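Local atomic coordinates of glutamyl endopeptidase (Staphylococcus epidermidis, PDB entry 6PYM), a protein that probably cleaves peptide bonds on the carboxyl side of glutamate, as a secreted serine endopeptidase of the S1B family. Residues R8-Y19 with P135-S146; A115-T123 with F174-G182. The protein carries 1 engineered substitution. All coordinates share one frame; numbering follows the deposited sequence.

Contact 1. Residues R8-Y19 with P135-S146; sequences RHQIFNTTQGHY and PGDKPLATMWES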
# COMPACT_ATOMS: atom_id res chain seq x y z
N ARG A 8 17.21 1.45 -1.29
CA ARG A 8 16.04 2.24 -0.90
C ARG A 8 16.37 3.72 -1.02
O ARG A 8 17.40 4.18 -0.53
CB ARG A 8 15.62 1.91 0.53
CG ARG A 8 15.28 0.45 0.75
CD ARG A 8 14.60 0.23 2.09
NE ARG A 8 15.52 0.43 3.20
CZ ARG A 8 15.17 0.84 4.42
NH1 ARG A 8 13.91 1.13 4.70
NH2 ARG A 8 16.09 0.97 5.35
N HIS A 9 15.47 4.46 -1.65
CA HIS A 9 15.70 5.87 -1.93
C HIS A 9 14.44 6.66 -1.60
O HIS A 9 13.32 6.19 -1.83
CB HIS A 9 16.09 6.08 -3.39
CG HIS A 9 17.45 5.55 -3.72
ND1 HIS A 9 17.66 4.28 -4.20
CD2 HIS A 9 18.67 6.11 -3.57
CE1 HIS A 9 18.96 4.09 -4.36
NE2 HIS A 9 19.59 5.19 -3.99
N GLN A 10 14.63 7.86 -1.08
CA GLN A 10 13.52 8.70 -0.68
C GLN A 10 12.86 9.32 -1.90
O GLN A 10 13.54 9.67 -2.88
CB GLN A 10 14.00 9.80 0.27
CG GLN A 10 12.85 10.62 0.84
CD GLN A 10 13.28 11.57 1.93
OE1 GLN A 10 14.47 11.69 2.25
NE2 GLN A 10 12.30 12.25 2.53
N ILE A 11 11.54 9.43 -1.85
CA ILE A 11 10.75 10.12 -2.87
C ILE A 11 10.42 11.50 -2.35
O ILE A 11 9.90 11.66 -1.24
CB ILE A 11 9.46 9.35 -3.19
CG1 ILE A 11 9.75 7.91 -3.61
CG2 ILE A 11 8.62 10.11 -4.23
CD1 ILE A 11 10.70 7.78 -4.76
N PHE A 12 10.71 12.51 -3.17
CA PHE A 12 10.49 13.91 -2.82
C PHE A 12 9.28 14.49 -3.53
O PHE A 12 8.53 15.26 -2.93
CB PHE A 12 11.76 14.71 -3.13
CG PHE A 12 12.96 14.15 -2.44
CD1 PHE A 12 13.18 14.40 -1.11
CD2 PHE A 12 13.83 13.30 -3.12
CE1 PHE A 12 14.27 13.85 -0.47
CE2 PHE A 12 14.91 12.75 -2.48
CZ PHE A 12 15.13 13.03 -1.16
N ASN A 13 9.07 14.11 -4.78
CA ASN A 13 7.91 14.57 -5.54
C ASN A 13 6.75 13.60 -5.33
O ASN A 13 6.29 12.90 -6.24
CB ASN A 13 8.27 14.71 -7.02
CG ASN A 13 9.33 15.76 -7.25
OD1 ASN A 13 10.43 15.46 -7.74
ND2 ASN A 13 9.04 16.99 -6.88
N THR A 14 6.26 13.58 -4.09
CA THR A 14 5.32 12.56 -3.65
C THR A 14 3.93 12.71 -4.25
O THR A 14 3.14 11.75 -4.16
CB THR A 14 5.20 12.54 -2.13
OG1 THR A 14 4.73 13.83 -1.67
CG2 THR A 14 6.52 12.21 -1.47
N THR A 15 3.60 13.86 -4.85
CA THR A 15 2.31 14.04 -5.50
C THR A 15 2.37 13.81 -7.00
O THR A 15 1.35 13.97 -7.68
CB THR A 15 1.74 15.45 -5.25
OG1 THR A 15 2.53 16.44 -5.92
CG2 THR A 15 1.66 15.77 -3.77
N GLN A 16 3.53 13.43 -7.54
CA GLN A 16 3.70 13.33 -8.98
C GLN A 16 3.81 11.88 -9.44
O GLN A 16 4.30 11.01 -8.72
CB GLN A 16 4.94 14.11 -9.43
CG GLN A 16 4.88 15.60 -9.12
CD GLN A 16 3.77 16.32 -9.87
OE1 GLN A 16 3.19 15.80 -10.84
NE2 GLN A 16 3.45 17.53 -9.41
N GLY A 17 3.33 11.63 -10.65
CA GLY A 17 3.43 10.29 -11.23
C GLY A 17 2.67 9.27 -10.42
O GLY A 17 1.61 9.55 -9.85
N HIS A 18 3.23 8.06 -10.34
CA HIS A 18 2.54 6.98 -9.63
C HIS A 18 2.67 7.08 -8.11
O HIS A 18 2.04 6.29 -7.40
CB HIS A 18 3.00 5.61 -10.15
CG HIS A 18 4.35 5.17 -9.67
ND1 HIS A 18 5.53 5.69 -10.16
CD2 HIS A 18 4.70 4.23 -8.77
CE1 HIS A 18 6.55 5.09 -9.57
NE2 HIS A 18 6.07 4.19 -8.72
N TYR A 19 3.45 8.04 -7.60
CA TYR A 19 3.66 8.14 -6.17
C TYR A 19 2.49 8.76 -5.43
O TYR A 19 2.36 8.55 -4.22
CB TYR A 19 4.93 8.95 -5.89
CG TYR A 19 6.15 8.30 -6.49
CD1 TYR A 19 6.65 7.13 -5.96
CD2 TYR A 19 6.78 8.85 -7.60
CE1 TYR A 19 7.76 6.51 -6.50
CE2 TYR A 19 7.89 8.24 -8.16
CZ TYR A 19 8.37 7.07 -7.61
OH TYR A 19 9.48 6.46 -8.17
N PRO A 135 8.61 3.34 5.54
CA PRO A 135 9.37 2.54 6.52
C PRO A 135 9.65 3.30 7.80
O PRO A 135 10.03 4.47 7.78
CB PRO A 135 10.68 2.23 5.78
CG PRO A 135 10.82 3.35 4.79
CD PRO A 135 9.41 3.64 4.34
N GLY A 136 9.52 2.60 8.93
CA GLY A 136 9.65 3.20 10.24
C GLY A 136 11.07 3.48 10.71
O GLY A 136 11.23 4.12 11.75
N ASP A 137 12.09 3.03 9.98
CA ASP A 137 13.44 3.43 10.34
C ASP A 137 13.80 4.81 9.81
O ASP A 137 14.80 5.39 10.25
CB ASP A 137 14.47 2.39 9.88
CG ASP A 137 14.53 2.23 8.37
OD1 ASP A 137 13.47 2.23 7.70
OD2 ASP A 137 15.65 2.06 7.84
N LYS A 138 12.99 5.35 8.92
CA LYS A 138 13.20 6.67 8.35
C LYS A 138 12.34 7.69 9.09
O LYS A 138 11.49 7.32 9.90
CB LYS A 138 12.87 6.63 6.86
CG LYS A 138 13.60 5.52 6.10
CD LYS A 138 15.12 5.64 6.19
CE LYS A 138 15.77 4.75 5.16
NZ LYS A 138 17.25 4.77 5.22
N PRO A 139 12.55 8.98 8.84
CA PRO A 139 11.74 9.98 9.55
C PRO A 139 10.26 9.79 9.25
O PRO A 139 9.87 9.36 8.15
CB PRO A 139 12.26 11.32 9.01
CG PRO A 139 13.66 11.02 8.59
CD PRO A 139 13.60 9.62 8.03
N LEU A 140 9.43 10.08 10.24
CA LEU A 140 8.01 9.78 10.16
C LEU A 140 7.39 10.40 8.91
O LEU A 140 7.67 11.56 8.56
CB LEU A 140 7.29 10.29 11.41
CG LEU A 140 5.82 9.90 11.55
CD1 LEU A 140 5.67 8.40 11.74
CD2 LEU A 140 5.17 10.65 12.71
N ALA A 141 6.58 9.61 8.21
CA ALA A 141 5.81 10.05 7.05
C ALA A 141 6.67 10.42 5.85
O ALA A 141 6.22 11.16 4.98
CB ALA A 141 4.83 11.18 7.41
N THR A 142 7.90 9.89 5.77
CA THR A 142 8.71 10.03 4.57
C THR A 142 8.55 8.80 3.68
O THR A 142 8.52 7.67 4.16
CB THR A 142 10.19 10.31 4.86
OG1 THR A 142 10.78 9.24 5.63
CG2 THR A 142 10.35 11.65 5.60
N MET A 143 8.44 9.05 2.38
CA MET A 143 8.15 8.00 1.41
C MET A 143 9.46 7.49 0.80
O MET A 143 10.31 8.29 0.39
CB MET A 143 7.24 8.55 0.31
CG MET A 143 6.77 7.48 -0.66
SD MET A 143 5.95 8.09 -2.15
CE MET A 143 4.52 8.93 -1.47
N TRP A 144 9.61 6.16 0.74
CA TRP A 144 10.82 5.52 0.25
C TRP A 144 10.45 4.42 -0.72
O TRP A 144 9.48 3.67 -0.50
CB TRP A 144 11.67 4.93 1.40
CG TRP A 144 12.17 5.99 2.30
CD1 TRP A 144 11.43 6.73 3.18
CD2 TRP A 144 13.51 6.48 2.38
NE1 TRP A 144 12.23 7.67 3.80
CE2 TRP A 144 13.51 7.54 3.32
CE3 TRP A 144 14.71 6.15 1.75
CZ2 TRP A 144 14.67 8.24 3.66
CZ3 TRP A 144 15.85 6.86 2.08
CH2 TRP A 144 15.82 7.88 3.03
N GLU A 145 11.22 4.30 -1.79
CA GLU A 145 11.07 3.27 -2.80
C GLU A 145 12.20 2.27 -2.66
O GLU A 145 13.38 2.65 -2.64
CB GLU A 145 11.13 3.92 -4.18
CG GLU A 145 11.12 2.98 -5.35
CD GLU A 145 11.12 3.74 -6.66
OE1 GLU A 145 12.22 4.11 -7.14
OE2 GLU A 145 10.03 4.00 -7.20
N SER A 146 11.85 0.99 -2.57
CA SER A 146 12.81 -0.10 -2.43
C SER A 146 12.77 -0.95 -3.69
O SER A 146 11.69 -1.31 -4.17
CB SER A 146 12.44 -0.95 -1.22
OG SER A 146 13.39 -1.97 -1.04
O HOH W 1 18.12 3.76 2.38
O HOH W 2 15.69 2.42 -4.53
O HOH W 3 9.46 11.69 1.58
O HOH W 4 7.70 2.72 -6.98

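Contact 2. Residues A115-T123 with F174-G182; sequences ATISSNTDT and FNGKNQVIG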
# COMPACT_ATOMS: atom_id res chain seq x y z
N ALA A 115 -4.43 4.37 -8.06
CA ALA A 115 -3.42 3.54 -8.69
C ALA A 115 -4.06 2.57 -9.67
O ALA A 115 -5.21 2.15 -9.50
CB ALA A 115 -2.65 2.76 -7.63
N THR A 116 -3.30 2.22 -10.70
CA THR A 116 -3.70 1.16 -11.61
C THR A 116 -3.27 -0.18 -11.03
O THR A 116 -2.12 -0.34 -10.61
CB THR A 116 -3.02 1.36 -12.97
OG1 THR A 116 -3.40 2.63 -13.51
CG2 THR A 116 -3.42 0.26 -13.94
N ILE A 117 -4.20 -1.13 -11.00
CA ILE A 117 -3.94 -2.49 -10.55
C ILE A 117 -3.53 -3.33 -11.75
O ILE A 117 -4.15 -3.23 -12.82
CB ILE A 117 -5.21 -3.09 -9.92
CG1 ILE A 117 -5.79 -2.16 -8.84
CG2 ILE A 117 -4.95 -4.50 -9.41
CD1 ILE A 117 -4.86 -1.88 -7.68
N SER A 118 -2.53 -4.18 -11.58
CA SER A 118 -2.17 -5.12 -12.64
C SER A 118 -3.13 -6.31 -12.66
O SER A 118 -3.53 -6.83 -11.62
CB SER A 118 -0.75 -5.63 -12.43
OG SER A 118 -0.39 -6.56 -13.44
N SER A 119 -3.47 -6.75 -13.88
CA SER A 119 -4.15 -8.03 -14.04
C SER A 119 -3.25 -9.19 -13.66
O SER A 119 -3.75 -10.30 -13.44
CB SER A 119 -4.56 -8.20 -15.50
OG SER A 119 -3.42 -8.43 -16.30
N ASN A 120 -1.94 -8.96 -13.58
CA ASN A 120 -0.94 -9.95 -13.22
C ASN A 120 -0.80 -11.07 -14.25
O ASN A 120 -0.17 -12.09 -13.97
CB ASN A 120 -1.11 -10.47 -11.79
CG ASN A 120 -0.46 -9.56 -10.76
OD1 ASN A 120 0.67 -9.13 -10.95
ND2 ASN A 120 -1.18 -9.26 -9.69
N THR A 121 -1.32 -10.86 -15.46
CA THR A 121 -1.22 -11.88 -16.51
C THR A 121 0.23 -12.14 -16.91
O THR A 121 0.56 -13.25 -17.35
CB THR A 121 -2.06 -11.47 -17.72
OG1 THR A 121 -2.08 -12.55 -18.68
CG2 THR A 121 -1.49 -10.24 -18.38
N ASP A 122 1.10 -11.14 -16.78
CA ASP A 122 2.49 -11.24 -17.22
C ASP A 122 3.49 -11.38 -16.09
O ASP A 122 4.68 -11.52 -16.35
CB ASP A 122 2.86 -10.01 -18.06
CG ASP A 122 2.10 -9.93 -19.36
OD1 ASP A 122 1.95 -10.97 -20.02
OD2 ASP A 122 1.65 -8.83 -19.72
N THR A 123 3.03 -11.36 -14.83
CA THR A 123 3.95 -11.26 -13.70
C THR A 123 4.66 -12.59 -13.48
O THR A 123 4.03 -13.65 -13.45
CB THR A 123 3.17 -10.84 -12.46
OG1 THR A 123 2.47 -9.63 -12.77
CG2 THR A 123 4.10 -10.61 -11.27
N PHE A 174 4.90 -2.38 -7.02
CA PHE A 174 4.70 -1.90 -8.38
C PHE A 174 5.58 -2.68 -9.35
O PHE A 174 6.76 -2.93 -9.09
CB PHE A 174 5.10 -0.42 -8.50
CG PHE A 174 4.16 0.54 -7.81
CD1 PHE A 174 2.92 0.84 -8.35
CD2 PHE A 174 4.54 1.18 -6.64
CE1 PHE A 174 2.07 1.75 -7.72
CE2 PHE A 174 3.70 2.09 -6.01
CZ PHE A 174 2.46 2.38 -6.55
N ASN A 175 5.00 -3.02 -10.51
CA ASN A 175 5.81 -3.52 -11.62
C ASN A 175 6.44 -2.36 -12.39
O ASN A 175 6.31 -1.18 -12.03
CB ASN A 175 5.01 -4.47 -12.51
CG ASN A 175 3.84 -3.79 -13.22
OD1 ASN A 175 3.79 -2.57 -13.34
ND2 ASN A 175 2.91 -4.61 -13.72
N GLY A 176 7.13 -2.69 -13.49
CA GLY A 176 7.81 -1.69 -14.29
C GLY A 176 6.87 -0.74 -15.00
O GLY A 176 7.29 0.36 -15.38
N LYS A 177 5.62 -1.13 -15.20
CA LYS A 177 4.59 -0.25 -15.74
C LYS A 177 3.91 0.60 -14.66
O LYS A 177 2.93 1.29 -14.95
CB LYS A 177 3.53 -1.07 -16.49
CG LYS A 177 4.05 -1.78 -17.73
CD LYS A 177 2.97 -2.66 -18.34
CE LYS A 177 3.47 -3.40 -19.57
NZ LYS A 177 2.44 -4.31 -20.12
N ASN A 178 4.42 0.55 -13.43
CA ASN A 178 3.85 1.31 -12.31
C ASN A 178 2.43 0.90 -12.00
O ASN A 178 1.62 1.71 -11.55
CB ASN A 178 4.00 2.82 -12.51
CG ASN A 178 5.44 3.26 -12.47
OD1 ASN A 178 6.24 2.70 -11.73
ND2 ASN A 178 5.77 4.27 -13.26
N GLN A 179 2.13 -0.38 -12.20
CA GLN A 179 0.87 -0.98 -11.80
C GLN A 179 1.09 -1.79 -10.53
O GLN A 179 2.15 -2.38 -10.32
CB GLN A 179 0.37 -1.92 -12.89
CG GLN A 179 0.29 -1.27 -14.26
CD GLN A 179 0.12 -2.28 -15.38
OE1 GLN A 179 0.53 -3.44 -15.25
NE2 GLN A 179 -0.48 -1.85 -16.49
N VAL A 180 0.05 -1.84 -9.69
CA VAL A 180 0.13 -2.55 -8.42
C VAL A 180 -0.09 -4.04 -8.66
O VAL A 180 -1.17 -4.45 -9.09
CB VAL A 180 -0.89 -2.00 -7.42
CG1 VAL A 180 -0.78 -2.73 -6.08
CG2 VAL A 180 -0.73 -0.50 -7.24
N ILE A 181 0.93 -4.85 -8.35
CA ILE A 181 0.84 -6.30 -8.49
C ILE A 181 0.54 -6.98 -7.16
O ILE A 181 0.11 -8.15 -7.16
CB ILE A 181 2.12 -6.89 -9.12
CG1 ILE A 181 3.34 -6.69 -8.21
CG2 ILE A 181 2.34 -6.31 -10.52
CD1 ILE A 181 4.59 -7.39 -8.73
N GLY A 182 0.77 -6.31 -6.03
CA GLY A 182 0.57 -6.90 -4.72
C GLY A 182 0.59 -5.82 -3.66
O GLY A 182 0.88 -4.65 -3.94
O HOH W 5 -0.52 3.13 -10.54
O HOH W 6 -0.67 -5.63 -15.99
O HOH W 7 2.12 -6.34 -18.27
O HOH W 8 3.89 -7.46 -13.77

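Contact 1. Residues R8-Y19 with P135-S146
Arg8 meets Asp137 end-on, with the guanidinium and carboxylate nearly coplanar, 11° apart. Arg8 NH2 lies 2.8 Å from Asp137 OD2, and Arg8 NH1 reaches Asp137 OD1 at a longer 3.2 Å. Both oxygens use their syn lone pairs. This bidentate salt bridge fixes the rotation of both groups. Pro135 CB sits at the guanidinium edge, while Lys138 CE lies over one guanidinium face.

On the same side of the sheet, Gln10 lies across the Trp144 indole. Gln10 CB stands 3.6 Å from the centroid of the Trp144 six-membered ring, almost on the ring normal, a CH-pi contact. Lys138 CG packs on the opposite face, which leaves the indole sandwiched between methylene groups of Gln10 and Lys138. Trp144 NE1 donates to Thr142 OG1 at 2.8 Å, with the oxygen in the ring plane, and this fixes how the indole is turned.

The other side carries Ile11, Met143 and Glu145. Met143 CG is anti to the backbone N (chi1 -174°), and the thioether runs out between Ile11 and Tyr19. Met143 SD is 3.9 Å from Ile11 CB and approaches the Tyr19 ring obliquely, a Met-aromatic contact. Met143 CE ends against Thr14 CB. The extended Glu145 chain brings OE2 to the ring edge of Tyr19, whose OH donates to Glu145 OE2 at 2.7 Å from above the carboxylate plane. A water links the same oxygen to His18 NE2.

Between the two sides, His9 and Glu145 form an antiparallel hydrogen-bonded pair, with Glu145 N to His9 O at 2.8 Å. Strand 8-11 thus adds to strand 143-154 at the margin of a beta-barrel domain, in the two-barrel fold of chymotrypsin-like proteases.

Contact 2. Residues A115-T123 with F174-G182
A single backbone bridge joins Ile117 to Val180: Val180 N donates to Thr116 O at 2.8 Å, and Ser118 N donates to Val180 O at 2.9 Å. Ala115 CB touches Val180 CG2, and Ile117 CD1 reaches back to Val180 CB. Thr116 CG2 lies against Gln179 CG.

Beyond the bridge, Asn120 crosses Ile181 at about a right angle. Asn120 ND2 gives a bond of 3.0 Å to Ile181 O, and the same nitrogen also bonds Ile198 O. Asn120 OD1 packs on Ile181 CB and accepts a hydrogen bond from Thr123 OG1, 2.6 Å away, on an in-plane lone pair. Bonds to both ends of the amide thus set its flip.

The contact joins the linker between helix 108-111 and strand 128-133 to strand 180-188 by this one bridge, in the sheet of the second barrel of this trypsin-like fold. Ser118 makes an ST turn here. Its OG, anti to the backbone N (chi1 179°), accepts from Asn120 N at 2.9 Å.

On the facing segment, a type I turn spans Asn175 to Asn178. Asn175 ND2 donates almost straight to Gln179 OE1, at 3.1 Å and an angle of 179°, while Asn175 OD1 accepts from Gln179 N. One water links Gln179 OE1 to Ser118 OG, and another joins Asn175 ND2 to Thr123 OG1.

How the contacts relate
From the N terminus, strand 8-11 and the loop to Tyr19 come first, before the six-stranded barrel of 22-99. Segment 115-123 follows, in the linker to strand 128-133. Segment 135-146 comes next and closes contact 1 across 115 intervening residues, which include the whole first barrel. Segment 174-182 then closes contact 2 across 50 residues. The segments alternate along the chain, so the two loops cross. Both contacts reach the sheet of the second barrel: contact 1 brings the N-terminal strand to it, and contact 2 the linker. They meet at His18, whose ring packs edge-to-face with Phe174 and touches Asn178.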